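Local coordinates for protein putative amidohydrolase (Unidentified, PDB 3FEQ) that probably acts as a prolidase, a zinc-binding member of the amidohydrolase superfamily that would cleave dipeptides ending in proline, at residues I5-G10 with P45-I50; Q81-A86 with C158-A163; W113-A118 with P127-S132; I189-S194 with D212-I217; G344-L349 with N383-I388. All coordinates share one frame; numbering follows the deposited sequence.

Contact 1: residues I5-G10 with P45-I50; sequences ITVLQG and PNAQAI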
# COMPACT_ATOMS: atom_id res chain seq x y z
N ILE C 5 0.53 -11.31 58.56
CA ILE C 5 -0.84 -11.67 58.92
C ILE C 5 -1.61 -10.48 59.51
O ILE C 5 -1.03 -9.63 60.19
CB ILE C 5 -0.83 -12.88 59.90
CG1 ILE C 5 -2.23 -13.28 60.34
CG2 ILE C 5 0.10 -12.62 61.10
CD1 ILE C 5 -2.40 -14.78 60.50
N THR C 6 -2.91 -10.41 59.24
CA THR C 6 -3.74 -9.29 59.68
C THR C 6 -5.08 -9.76 60.24
O THR C 6 -5.61 -10.78 59.80
CB THR C 6 -3.98 -8.30 58.51
OG1 THR C 6 -2.72 -7.78 58.07
CG2 THR C 6 -4.87 -7.12 58.94
N VAL C 7 -5.60 -9.03 61.22
CA VAL C 7 -6.90 -9.34 61.78
C VAL C 7 -7.77 -8.10 61.87
O VAL C 7 -7.42 -7.13 62.55
CB VAL C 7 -6.76 -9.96 63.18
CG1 VAL C 7 -8.14 -10.11 63.83
CG2 VAL C 7 -6.05 -11.30 63.11
N LEU C 8 -8.91 -8.14 61.20
CA LEU C 8 -10.00 -7.24 61.54
C LEU C 8 -10.79 -7.84 62.68
O LEU C 8 -11.41 -8.90 62.50
CB LEU C 8 -10.93 -7.03 60.35
CG LEU C 8 -10.44 -6.36 59.06
CD1 LEU C 8 -9.34 -5.35 59.34
CD2 LEU C 8 -9.99 -7.39 58.05
N GLN C 9 -10.81 -7.17 63.82
CA GLN C 9 -11.35 -7.76 65.04
C GLN C 9 -12.65 -7.13 65.53
O GLN C 9 -12.78 -5.91 65.60
CB GLN C 9 -10.31 -7.76 66.15
CG GLN C 9 -9.54 -6.47 66.30
CD GLN C 9 -8.37 -6.60 67.24
OE1 GLN C 9 -7.85 -7.70 67.46
NE2 GLN C 9 -7.93 -5.48 67.81
N GLY C 10 -13.62 -8.00 65.84
CA GLY C 10 -14.87 -7.59 66.47
C GLY C 10 -15.81 -6.88 65.51
O GLY C 10 -16.65 -6.08 65.93
N PRO C 45 -0.03 -12.77 68.41
CA PRO C 45 0.58 -11.45 68.63
C PRO C 45 1.33 -10.96 67.40
O PRO C 45 1.46 -9.75 67.20
CB PRO C 45 1.56 -11.71 69.77
CG PRO C 45 1.93 -13.15 69.62
CD PRO C 45 0.69 -13.84 69.12
N ASN C 46 1.81 -11.89 66.58
CA ASN C 46 2.64 -11.54 65.43
C ASN C 46 1.84 -10.84 64.34
O ASN C 46 2.41 -10.40 63.34
CB ASN C 46 3.32 -12.79 64.87
CG ASN C 46 2.32 -13.81 64.34
OD1 ASN C 46 2.23 -14.04 63.14
ND2 ASN C 46 1.57 -14.42 65.25
N ALA C 47 0.53 -10.74 64.54
CA ALA C 47 -0.37 -10.27 63.49
C ALA C 47 -0.29 -8.76 63.33
O ALA C 47 0.52 -8.10 63.98
CB ALA C 47 -1.79 -10.70 63.79
N GLN C 48 -1.14 -8.21 62.46
CA GLN C 48 -1.26 -6.77 62.31
C GLN C 48 -2.72 -6.34 62.27
O GLN C 48 -3.42 -6.57 61.29
CB GLN C 48 -0.54 -6.30 61.04
CG GLN C 48 -0.44 -4.79 60.90
CD GLN C 48 0.94 -4.33 60.47
OE1 GLN C 48 1.88 -4.35 61.26
NE2 GLN C 48 1.06 -3.92 59.22
N ALA C 49 -3.17 -5.70 63.35
CA ALA C 49 -4.53 -5.78 63.75
C ALA C 49 -5.21 -4.45 63.65
O ALA C 49 -4.58 -3.43 63.74
CB ALA C 49 -4.61 -6.29 65.11
N ILE C 50 -6.52 -4.47 63.49
CA ILE C 50 -7.27 -3.26 63.21
C ILE C 50 -8.63 -3.38 63.89
O ILE C 50 -9.38 -4.32 63.62
CB ILE C 50 -7.44 -3.05 61.69
CG1 ILE C 50 -6.07 -2.98 61.02
CG2 ILE C 50 -8.23 -1.80 61.41
CD1 ILE C 50 -6.08 -3.37 59.56
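Val7 and Ile50 anchor this short parallel pairing: Ile50 N donates to Val7 O at 3.0 Å. One step on, Gln9 N gives a bond to Ile50 O, 3.2 Å long and nearly straight (170°), so Ile50 uses both its N-H and its carbonyl on the same neighbouring strand. That is the normal parallel pattern, in which one residue straddles its partner. Toward the start of the strands the ladder is less sound. Val7 N lies 3.3 Å from Gln48 O, but the position of that oxygen is less certain, and the bond from Gln48 N to Ile5 O is weak. Strands 5-9 and 48-50 run parallel, their axes 18° apart.

Side chains follow the same register. Leu8 and Ile50 lie side by side and point the same way, Leu8 CD1 resting 3.8 Å from Ile50 CB. At the start of the strand, the CG2 methyl of Ile5 packs against the methyl of Ala47, CG2 to CB 3.8 Å; with CG1 turned anti to the backbone N (chi1 178°), it is the CG2 branch that faces Ala47. Gln9 CG comes to 3.4 Å from Ile50 O.

Gln9 also pairs through its backbone with Val52, just past strand 48-51. The even residues of strand 5-9 are served on the other edge, where Thr6 pairs through its backbone with Ile29 and Leu8 with Val27. Strand 5-9 therefore lies between strands 20-30 and 48-51 in a peripheral part of the mixed sheet, while Leu402 and Tyr400 of strand 398-403 touch Leu8 and Ile50 respectively.

Contact 2: residues Q81-A86 with C158-A163; sequences QPNILA and CFRTGA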
# COMPACT_ATOMS: atom_id res chain seq x y z
N GLN C 81 -7.81 13.11 22.45
CA GLN C 81 -6.83 13.70 23.37
C GLN C 81 -5.51 12.91 23.32
O GLN C 81 -5.52 11.71 23.06
CB GLN C 81 -7.40 13.76 24.78
CG GLN C 81 -7.24 12.50 25.59
CD GLN C 81 -7.90 12.60 26.95
OE1 GLN C 81 -7.47 13.37 27.82
NE2 GLN C 81 -8.95 11.79 27.16
N PRO C 82 -4.37 13.61 23.51
CA PRO C 82 -3.03 13.00 23.38
C PRO C 82 -2.82 11.86 24.37
O PRO C 82 -3.27 11.95 25.50
CB PRO C 82 -2.08 14.15 23.74
CG PRO C 82 -2.86 15.37 23.48
CD PRO C 82 -4.28 15.04 23.85
N ASN C 83 -2.11 10.83 23.94
CA ASN C 83 -2.02 9.57 24.68
C ASN C 83 -1.63 9.72 26.13
O ASN C 83 -2.32 9.26 27.04
CB ASN C 83 -1.02 8.64 24.02
CG ASN C 83 -1.63 7.86 22.88
OD1 ASN C 83 -2.84 7.88 22.66
ND2 ASN C 83 -0.78 7.18 22.13
N ILE C 84 -0.50 10.37 26.35
CA ILE C 84 0.04 10.50 27.68
C ILE C 84 -0.87 11.31 28.60
O ILE C 84 -0.97 11.01 29.79
CB ILE C 84 1.52 10.98 27.64
CG1 ILE C 84 1.88 11.83 28.86
CG2 ILE C 84 1.84 11.66 26.32
CD1 ILE C 84 1.58 13.30 28.70
N LEU C 85 -1.61 12.26 28.04
CA LEU C 85 -2.63 12.99 28.81
C LEU C 85 -3.84 12.12 29.19
O LEU C 85 -4.30 12.16 30.33
CB LEU C 85 -3.09 14.22 28.05
CG LEU C 85 -2.41 15.48 28.53
CD1 LEU C 85 -2.68 16.59 27.54
CD2 LEU C 85 -2.99 15.82 29.87
N ALA C 86 -4.34 11.35 28.22
CA ALA C 86 -5.39 10.36 28.44
C ALA C 86 -5.07 9.44 29.61
O ALA C 86 -5.95 9.11 30.41
CB ALA C 86 -5.59 9.53 27.19
N CYS C 158 -3.87 3.93 14.16
CA CYS C 158 -3.35 3.32 15.36
C CYS C 158 -4.33 3.52 16.48
O CYS C 158 -5.29 4.29 16.36
CB CYS C 158 -2.05 4.00 15.78
SG CYS C 158 -0.76 4.00 14.54
N PHE C 159 -4.06 2.89 17.60
CA PHE C 159 -4.99 2.96 18.69
C PHE C 159 -4.65 4.07 19.66
O PHE C 159 -3.58 4.09 20.26
CB PHE C 159 -5.18 1.59 19.35
CG PHE C 159 -5.88 0.59 18.45
CD1 PHE C 159 -5.41 -0.71 18.35
CD2 PHE C 159 -6.95 0.99 17.64
CE1 PHE C 159 -6.03 -1.62 17.50
CE2 PHE C 159 -7.57 0.09 16.78
CZ PHE C 159 -7.11 -1.22 16.72
N ARG C 160 -5.51 5.08 19.69
CA ARG C 160 -5.44 6.15 20.68
C ARG C 160 -5.81 5.57 22.05
O ARG C 160 -6.81 4.85 22.17
CB ARG C 160 -6.44 7.24 20.30
CG ARG C 160 -6.66 7.43 18.81
CD ARG C 160 -5.63 8.37 18.21
NE ARG C 160 -5.62 9.67 18.87
CZ ARG C 160 -4.61 10.15 19.58
NH1 ARG C 160 -3.51 9.43 19.74
NH2 ARG C 160 -4.70 11.34 20.15
N THR C 161 -5.01 5.86 23.07
CA THR C 161 -5.26 5.24 24.38
C THR C 161 -6.50 5.78 25.07
O THR C 161 -6.92 5.23 26.08
CB THR C 161 -4.06 5.35 25.36
OG1 THR C 161 -3.56 6.68 25.36
CG2 THR C 161 -2.94 4.36 24.98
N GLY C 162 -7.08 6.83 24.52
CA GLY C 162 -8.30 7.43 25.06
C GLY C 162 -9.56 7.03 24.30
O GLY C 162 -10.64 7.54 24.57
N ALA C 163 -9.40 6.13 23.34
CA ALA C 163 -10.53 5.64 22.56
C ALA C 163 -11.28 4.52 23.29
O ALA C 163 -10.68 3.55 23.71
CB ALA C 163 -10.07 5.19 21.20
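The guanidinium of Arg160 has Pro82 CA at its edge, close to its plane, 4.0 Å from NH2. Two oxygens approach the same group obliquely: Gln81 O near NH2 and Asn83 OD1 near NH1, both at angles too poor for hydrogen bonding. NH2 does have a weak bond to Thr80 O, just ahead of the helix. Bends at chi2 and chi3 fold the arginine chain back and carry its flat end to the backbone at Gln81 and Pro82. The second flat group is the carboxamide of Asn83. Its OD1 receives Thr161 N at 3.0 Å in a nearly straight bond (175°), yet the donor stands above the carbonyl plane, 45° out of it. Thr161 OG1 lies near both Asn83 OD1 (3.0 Å) and Asn83 O; either bond would be weak. The two side chains cross at about a right angle.

Pro82 occupies the N-cap position of helix 83-88, and Arg160 to Ala163 form a type I beta turn, closed by Ala163 N to Arg160 O at 3.1 Å. The contact thus lays a turn from the long loop between strands 135-137 and 165-167 of the amidohydrolase domain against the first turn of a helix. Beside the polar cluster, Ala86 CB sits 4.0 Å from Gly162 CA. The amide of Gln81 is engaged elsewhere, OE1 with Arg89. Two residues before the turn, Cys158 forms a disulfide with Cys158 of the second subunit, whose Asn83 packs on this chain's Asn83.

Contact 3: residues W113-A118 with P127-S132; sequences WSLMQA and PRIFPS
Met116 and Pro131 cross at about a right angle, the thioether of the methionine lying against the proline ring with SD 3.8 Å from CD. The methionine reaches there because CG is anti to the backbone N (chi1 173°) and the chain stays extended through chi2, bending only at chi3; its terminal CE ends near Ile129 O and Pro131 CD. Ile129 points its CB at the helix, and its CD1 slips in beside Leu115, 4.0 Å from Leu115 CB and 3.8 Å from Leu115 O. These two side chains meet obliquely. Ile129 therefore lies against two successive helix residues, Leu115 at its tip and Met116 at its base. The CB of Trp113 points away from the 127-132 segment, and one face of its ring is covered by Gln117 CG, 3.5 Å above the centre.

Helix 113-120 here packs on the short strand 128-129 and the chain just after it, in a beta-alpha-beta unit of the amidohydrolase barrel, strands 102-107 and 128-129 being parallel neighbours in the sheet. Leu94 of helix 90-99 touches both Leu115 and Ile129, and Ile84 of the second subunit packs on Leu115.

A single water joins the backbones, accepting from Ile129 N at 2.9 Å and donating to Met116 O at 3.3 Å. The interface is thus apolar, of sulfur and methyl groups, and one water gives the N-H of buried Ile129 an acceptor.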
# COMPACT_ATOMS: atom_id res chain seq x y z
N TRP C 113 -4.50 -4.03 29.21
CA TRP C 113 -3.75 -4.89 30.09
C TRP C 113 -2.71 -4.08 30.86
O TRP C 113 -2.48 -4.35 32.04
CB TRP C 113 -3.12 -6.01 29.26
CG TRP C 113 -2.14 -6.88 29.95
CD1 TRP C 113 -2.39 -8.05 30.58
CD2 TRP C 113 -0.71 -6.71 29.98
NE1 TRP C 113 -1.22 -8.61 31.04
CE2 TRP C 113 -0.18 -7.81 30.69
CE3 TRP C 113 0.16 -5.72 29.51
CZ2 TRP C 113 1.19 -7.94 30.94
CZ3 TRP C 113 1.52 -5.85 29.75
CH2 TRP C 113 2.02 -6.96 30.46
N SER C 114 -2.12 -3.07 30.22
CA SER C 114 -1.13 -2.21 30.89
C SER C 114 -1.67 -1.56 32.17
O SER C 114 -0.95 -1.46 33.17
CB SER C 114 -0.56 -1.12 29.98
OG SER C 114 -0.96 -1.28 28.64
N LEU C 115 -2.91 -1.08 32.11
CA LEU C 115 -3.50 -0.41 33.27
C LEU C 115 -3.76 -1.41 34.39
O LEU C 115 -3.52 -1.13 35.56
CB LEU C 115 -4.80 0.28 32.88
CG LEU C 115 -4.87 1.78 33.19
CD1 LEU C 115 -6.31 2.23 33.20
CD2 LEU C 115 -4.22 2.10 34.50
N MET C 116 -4.24 -2.58 34.01
CA MET C 116 -4.46 -3.66 34.94
C MET C 116 -3.17 -3.98 35.67
O MET C 116 -3.17 -4.12 36.89
CB MET C 116 -4.94 -4.88 34.16
CG MET C 116 -5.05 -6.14 34.95
SD MET C 116 -5.45 -7.42 33.78
CE MET C 116 -6.53 -8.48 34.77
N GLN C 117 -2.07 -4.07 34.93
CA GLN C 117 -0.75 -4.34 35.49
C GLN C 117 -0.27 -3.26 36.43
O GLN C 117 0.33 -3.54 37.46
CB GLN C 117 0.27 -4.48 34.36
CG GLN C 117 0.15 -5.76 33.60
CD GLN C 117 0.26 -6.92 34.53
OE1 GLN C 117 1.36 -7.23 35.00
NE2 GLN C 117 -0.87 -7.53 34.86
N ALA C 118 -0.52 -2.01 36.04
CA ALA C 118 -0.13 -0.86 36.83
C ALA C 118 -0.72 -0.89 38.24
O ALA C 118 -0.03 -0.56 39.21
CB ALA C 118 -0.51 0.42 36.12
N PRO C 127 -8.74 0.21 41.79
CA PRO C 127 -9.31 -1.13 41.88
C PRO C 127 -8.59 -2.05 40.93
O PRO C 127 -7.91 -1.57 40.03
CB PRO C 127 -10.75 -0.93 41.40
CG PRO C 127 -10.98 0.55 41.46
CD PRO C 127 -9.69 1.17 41.20
N ARG C 128 -8.73 -3.36 41.13
CA ARG C 128 -8.34 -4.34 40.14
C ARG C 128 -9.19 -4.09 38.92
O ARG C 128 -10.37 -3.77 39.05
CB ARG C 128 -8.53 -5.78 40.65
CG ARG C 128 -8.41 -6.87 39.59
CD ARG C 128 -8.42 -8.27 40.19
NE ARG C 128 -8.92 -8.26 41.56
CZ ARG C 128 -8.22 -8.66 42.61
NH1 ARG C 128 -8.76 -8.59 43.82
NH2 ARG C 128 -6.98 -9.12 42.47
N ILE C 129 -8.58 -4.17 37.75
CA ILE C 129 -9.28 -3.94 36.49
C ILE C 129 -9.47 -5.26 35.72
O ILE C 129 -8.54 -6.08 35.60
CB ILE C 129 -8.55 -2.90 35.63
CG1 ILE C 129 -8.33 -1.61 36.42
CG2 ILE C 129 -9.35 -2.56 34.40
CD1 ILE C 129 -7.31 -0.65 35.80
N PHE C 130 -10.69 -5.48 35.25
CA PHE C 130 -10.96 -6.50 34.25
C PHE C 130 -11.17 -5.84 32.89
O PHE C 130 -12.31 -5.52 32.53
CB PHE C 130 -12.18 -7.34 34.64
CG PHE C 130 -11.97 -8.16 35.87
CD1 PHE C 130 -12.43 -7.72 37.10
CD2 PHE C 130 -11.31 -9.37 35.81
CE1 PHE C 130 -12.22 -8.46 38.24
CE2 PHE C 130 -11.10 -10.13 36.94
CZ PHE C 130 -11.56 -9.68 38.16
N PRO C 131 -10.09 -5.69 32.12
CA PRO C 131 -10.12 -4.86 30.93
C PRO C 131 -10.82 -5.55 29.76
O PRO C 131 -10.73 -6.77 29.60
CB PRO C 131 -8.65 -4.64 30.62
CG PRO C 131 -8.00 -5.87 31.08
CD PRO C 131 -8.78 -6.35 32.27
N SER C 132 -11.55 -4.76 28.98
CA SER C 132 -12.16 -5.24 27.76
C SER C 132 -11.23 -4.97 26.56
O SER C 132 -11.39 -5.55 25.49
CB SER C 132 -13.53 -4.60 27.55
OG SER C 132 -14.48 -5.07 28.51
O HOH W 1 -5.94 -5.31 38.11

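Contact 4: residues I189-S194 with D212-I217; sequences IKIMAS and DEIRAI
Ile191 and Ile217 meet between the strand and helix of a beta-alpha-beta unit in the TIM-barrel fold of the amidohydrolase domain, made of strand 189-192, helix 211-223 and strand 228-234. As expected for that arrangement, the helix runs back antiparallel to the strand, the two short axes at 171° and 10.8 Å apart.

The close part of the contact is where Ile191 and Ile217 reach toward each other tip to tip, CG2 to CG2 at 3.8 Å. Ile217 CD1 adds a second touch on the same methyl of Ile191, and Ile217 CG2 also meets Ile189 CG2, the latter pair meeting obliquely. Ile217 thus spans two strand residues that point the same way. Val174 of helix 171-184 and Val228 of strand 228-234 press on Ile217 as well.

Packing thins past the end of the strand, at Ala193. Ile214 crosses Ile191 at about a right angle, and only at its CD1 does it come near the small methyl of Ala193, 4.4 Å away. Tyr209 and Cys244 pack on Ile214 from elsewhere in the chain. Asp212 lies on the solvent side of the helix, while Glu213 is buried and forms a salt bridge with Arg179 of the fourth subunit. The other face of the strand is turned into the barrel: Lys190 points away from the helix and touches His231, a zinc ligand.

In Ile191, CG1 sits between the backbone N and the carbonyl carbon (chi1 76°), an arrangement that aims CD1 at Ile214 CG2, 4.2 Å away.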
# COMPACT_ATOMS: atom_id res chain seq x y z
N ILE C 189 -14.82 -9.65 26.25
CA ILE C 189 -14.99 -8.88 25.03
C ILE C 189 -16.25 -8.06 25.09
O ILE C 189 -17.29 -8.60 25.44
CB ILE C 189 -15.05 -9.78 23.81
CG1 ILE C 189 -13.75 -10.60 23.65
CG2 ILE C 189 -15.35 -8.96 22.57
CD1 ILE C 189 -12.50 -9.74 23.42
N LYS C 190 -16.15 -6.76 24.80
CA LYS C 190 -17.29 -5.84 24.77
C LYS C 190 -17.63 -5.51 23.33
O LYS C 190 -16.73 -5.26 22.52
CB LYS C 190 -16.98 -4.55 25.54
CG LYS C 190 -17.86 -3.31 25.18
CD LYS C 190 -18.89 -2.95 26.27
CE LYS C 190 -19.97 -1.98 25.76
NZ LYS C 190 -20.00 -0.65 26.47
N ILE C 191 -18.92 -5.55 22.99
CA ILE C 191 -19.41 -5.15 21.67
C ILE C 191 -20.62 -4.22 21.83
O ILE C 191 -21.30 -4.23 22.86
CB ILE C 191 -19.79 -6.37 20.79
CG1 ILE C 191 -21.13 -6.98 21.22
CG2 ILE C 191 -18.71 -7.45 20.83
CD1 ILE C 191 -21.66 -8.03 20.25
N MET C 192 -20.88 -3.42 20.81
CA MET C 192 -22.11 -2.66 20.73
C MET C 192 -23.10 -3.40 19.82
O MET C 192 -22.85 -3.55 18.62
CB MET C 192 -21.82 -1.26 20.20
CG MET C 192 -20.52 -0.65 20.72
SD MET C 192 -20.59 -0.24 22.47
CE MET C 192 -19.43 1.15 22.53
N ALA C 193 -24.21 -3.87 20.38
CA ALA C 193 -25.24 -4.61 19.63
C ALA C 193 -26.52 -3.81 19.40
O ALA C 193 -27.55 -4.37 19.03
CB ALA C 193 -25.59 -5.91 20.31
N SER C 194 -26.42 -2.49 19.57
CA SER C 194 -27.56 -1.60 19.52
C SER C 194 -27.09 -0.15 19.37
O SER C 194 -25.93 0.18 19.69
CB SER C 194 -28.39 -1.79 20.80
OG SER C 194 -29.50 -0.92 20.88
N ASP C 212 -24.34 -13.31 12.24
CA ASP C 212 -23.08 -13.97 11.90
C ASP C 212 -21.88 -13.34 12.59
O ASP C 212 -21.05 -14.05 13.15
CB ASP C 212 -22.86 -13.94 10.40
CG ASP C 212 -23.71 -14.96 9.68
OD1 ASP C 212 -24.18 -15.90 10.36
OD2 ASP C 212 -23.93 -14.80 8.46
N GLU C 213 -21.81 -12.01 12.57
CA GLU C 213 -20.76 -11.31 13.26
C GLU C 213 -20.77 -11.58 14.76
O GLU C 213 -19.80 -12.11 15.31
CB GLU C 213 -20.80 -9.81 12.94
CG GLU C 213 -20.24 -9.47 11.54
CD GLU C 213 -20.76 -8.14 11.01
OE1 GLU C 213 -19.95 -7.33 10.52
OE2 GLU C 213 -21.97 -7.88 11.13
N ILE C 214 -21.89 -11.32 15.41
CA ILE C 214 -22.00 -11.56 16.85
C ILE C 214 -21.61 -12.99 17.23
O ILE C 214 -20.87 -13.21 18.18
CB ILE C 214 -23.43 -11.27 17.36
CG1 ILE C 214 -23.80 -9.82 17.06
CG2 ILE C 214 -23.51 -11.52 18.86
CD1 ILE C 214 -25.13 -9.38 17.64
N ARG C 215 -22.12 -13.95 16.48
CA ARG C 215 -21.88 -15.33 16.82
C ARG C 215 -20.40 -15.71 16.62
O ARG C 215 -19.84 -16.42 17.44
CB ARG C 215 -22.81 -16.25 16.05
CG ARG C 215 -23.17 -17.51 16.78
CD ARG C 215 -24.01 -18.40 15.88
NE ARG C 215 -24.94 -17.60 15.08
CZ ARG C 215 -26.19 -17.33 15.43
NH1 ARG C 215 -26.69 -17.83 16.55
NH2 ARG C 215 -26.95 -16.58 14.64
N ALA C 216 -19.76 -15.16 15.59
CA ALA C 216 -18.30 -15.33 15.44
C ALA C 216 -17.52 -14.77 16.64
O ALA C 216 -16.66 -15.45 17.20
CB ALA C 216 -17.80 -14.72 14.13
N ILE C 217 -17.93 -13.58 17.09
CA ILE C 217 -17.37 -12.91 18.28
C ILE C 217 -17.48 -13.74 19.55
O ILE C 217 -16.53 -13.83 20.33
CB ILE C 217 -18.11 -11.56 18.55
CG1 ILE C 217 -17.83 -10.55 17.45
CG2 ILE C 217 -17.76 -10.97 19.90
CD1 ILE C 217 -18.82 -9.44 17.44

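Contact 5: residues G344-L349 with N383-I388; sequences GNLEAL and NPLEDI
Asn383 O takes two backbone donors, Asp387 N at 3.0 Å and Glu386 N at 3.2 Å, and the loop they tighten carries Pro384 and Leu385 to the helix 345-351, with Ile388 just beyond it. Leu349 gives the main apolar contact: its CD1 rests 3.7 Å from Pro384 CB, the two side chains crossing at about a right angle, and 3.8 Å from Leu385 CD1. With CG beside the backbone N (chi1 -64°), the leucine points both its methyls at the loop, CD2 coming to Ile388 CD1. Asn345 and Ile388 run alongside each other, pointing opposite ways, with Asn345 CB 3.6 Å from Ile388 CD1. The asparagine amide comes up to the loop backbone, ND2 being 3.4 Å from Pro384 O, but at an angle too poor for a hydrogen bond.

Helix 345-351 is thereby joined to the loop between strands 377-380 and 398-403. Leu14 of strand 11-15 touches both Leu349 and Leu385, Thr56 of strand 56-66 lies against Pro384, and Ala340 of helix 335-340 against Asn345 and Ile388. The loop is braced by its own backbone bonds, while the helix meets it through aliphatic groups and the Asn345 amide, which makes no hydrogen bond across the contact.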
# COMPACT_ATOMS: atom_id res chain seq x y z
N GLY C 344 -34.99 -4.62 47.24
CA GLY C 344 -34.47 -4.38 48.59
C GLY C 344 -33.02 -3.90 48.56
O GLY C 344 -32.32 -4.13 47.57
N ASN C 345 -32.55 -3.26 49.63
CA ASN C 345 -31.13 -2.99 49.70
C ASN C 345 -30.21 -4.18 50.00
O ASN C 345 -28.99 -4.07 49.88
CB ASN C 345 -30.76 -1.73 50.50
CG ASN C 345 -31.54 -1.57 51.77
OD1 ASN C 345 -32.42 -2.38 52.08
ND2 ASN C 345 -31.24 -0.52 52.53
N LEU C 346 -30.80 -5.35 50.28
CA LEU C 346 -30.05 -6.61 50.21
C LEU C 346 -29.66 -6.88 48.77
O LEU C 346 -28.50 -7.15 48.46
CB LEU C 346 -30.89 -7.77 50.71
CG LEU C 346 -30.19 -8.93 51.43
CD1 LEU C 346 -30.92 -10.23 51.16
CD2 LEU C 346 -28.71 -9.07 51.09
N GLU C 347 -30.65 -6.81 47.89
CA GLU C 347 -30.42 -6.98 46.46
C GLU C 347 -29.41 -5.96 45.90
O GLU C 347 -28.52 -6.33 45.14
CB GLU C 347 -31.76 -6.94 45.71
CG GLU C 347 -31.66 -7.26 44.22
CD GLU C 347 -30.88 -8.53 43.93
OE1 GLU C 347 -31.07 -9.54 44.65
OE2 GLU C 347 -30.08 -8.52 42.96
N ALA C 348 -29.53 -4.71 46.32
CA ALA C 348 -28.59 -3.66 45.90
C ALA C 348 -27.15 -4.02 46.26
O ALA C 348 -26.24 -3.87 45.45
CB ALA C 348 -28.98 -2.33 46.50
N LEU C 349 -26.96 -4.56 47.46
CA LEU C 349 -25.65 -4.98 47.88
C LEU C 349 -25.19 -6.26 47.19
O LEU C 349 -24.00 -6.48 47.00
CB LEU C 349 -25.59 -5.13 49.40
CG LEU C 349 -25.81 -3.88 50.25
CD1 LEU C 349 -25.84 -4.28 51.71
CD2 LEU C 349 -24.73 -2.84 50.03
N ASN C 383 -24.77 0.33 59.23
CA ASN C 383 -25.29 -0.91 58.70
C ASN C 383 -26.08 -0.69 57.41
O ASN C 383 -27.17 -0.12 57.44
CB ASN C 383 -26.15 -1.61 59.75
CG ASN C 383 -26.88 -2.79 59.19
OD1 ASN C 383 -26.29 -3.67 58.57
ND2 ASN C 383 -28.20 -2.81 59.37
N PRO C 384 -25.52 -1.14 56.28
CA PRO C 384 -26.11 -0.92 54.96
C PRO C 384 -27.42 -1.67 54.80
O PRO C 384 -28.31 -1.23 54.06
CB PRO C 384 -25.05 -1.48 54.01
CG PRO C 384 -24.31 -2.47 54.80
CD PRO C 384 -24.28 -1.92 56.20
N LEU C 385 -27.56 -2.76 55.53
CA LEU C 385 -28.74 -3.60 55.43
C LEU C 385 -29.99 -2.85 55.87
O LEU C 385 -31.09 -3.23 55.49
CB LEU C 385 -28.55 -4.87 56.25
CG LEU C 385 -28.69 -6.21 55.52
CD1 LEU C 385 -28.29 -6.07 54.07
CD2 LEU C 385 -27.87 -7.31 56.19
N GLU C 386 -29.82 -1.75 56.61
CA GLU C 386 -30.94 -0.91 57.02
C GLU C 386 -30.89 0.52 56.51
O GLU C 386 -31.92 1.11 56.22
CB GLU C 386 -31.09 -0.91 58.53
CG GLU C 386 -32.30 -1.67 59.01
CD GLU C 386 -32.04 -2.40 60.31
OE1 GLU C 386 -32.16 -3.64 60.33
OE2 GLU C 386 -31.69 -1.72 61.30
N ASP C 387 -29.70 1.08 56.45
CA ASP C 387 -29.52 2.35 55.76
C ASP C 387 -28.59 2.19 54.55
O ASP C 387 -27.38 2.04 54.69
CB ASP C 387 -28.99 3.43 56.70
CG ASP C 387 -28.82 4.77 56.01
OD1 ASP C 387 -29.64 5.10 55.12
OD2 ASP C 387 -27.86 5.50 56.36
N ILE C 388 -29.18 2.25 53.36
CA ILE C 388 -28.41 2.10 52.13
C ILE C 388 -27.48 3.29 51.93
O ILE C 388 -26.48 3.19 51.22
CB ILE C 388 -29.32 1.93 50.91
CG1 ILE C 388 -28.51 1.47 49.70
CG2 ILE C 388 -30.09 3.21 50.61
CD1 ILE C 388 -27.74 0.20 49.91

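How the contacts relate
Contacts 3 and 4 are buried and mostly apolar, each packing a helix onto a strand of a beta-alpha-beta unit in the amidohydrolase domain; they touch where Ser132 meets Lys190. Contact 1 is the surface case, its centre about 31 Å from the chain's centre, and rests on backbone pairing between strands. Contacts 2 and 5 are partly buried meetings of a helix start with a loop, but contact 2 is polar and contact 5 mainly aliphatic. Contact 3 lies inside the chain loop closed by contact 2, and both touch the second subunit, whereas contact 4 meets the fourth. Contacts 1 and 3 reach the same mixed sheet at distant places, their centres about 29 Å apart.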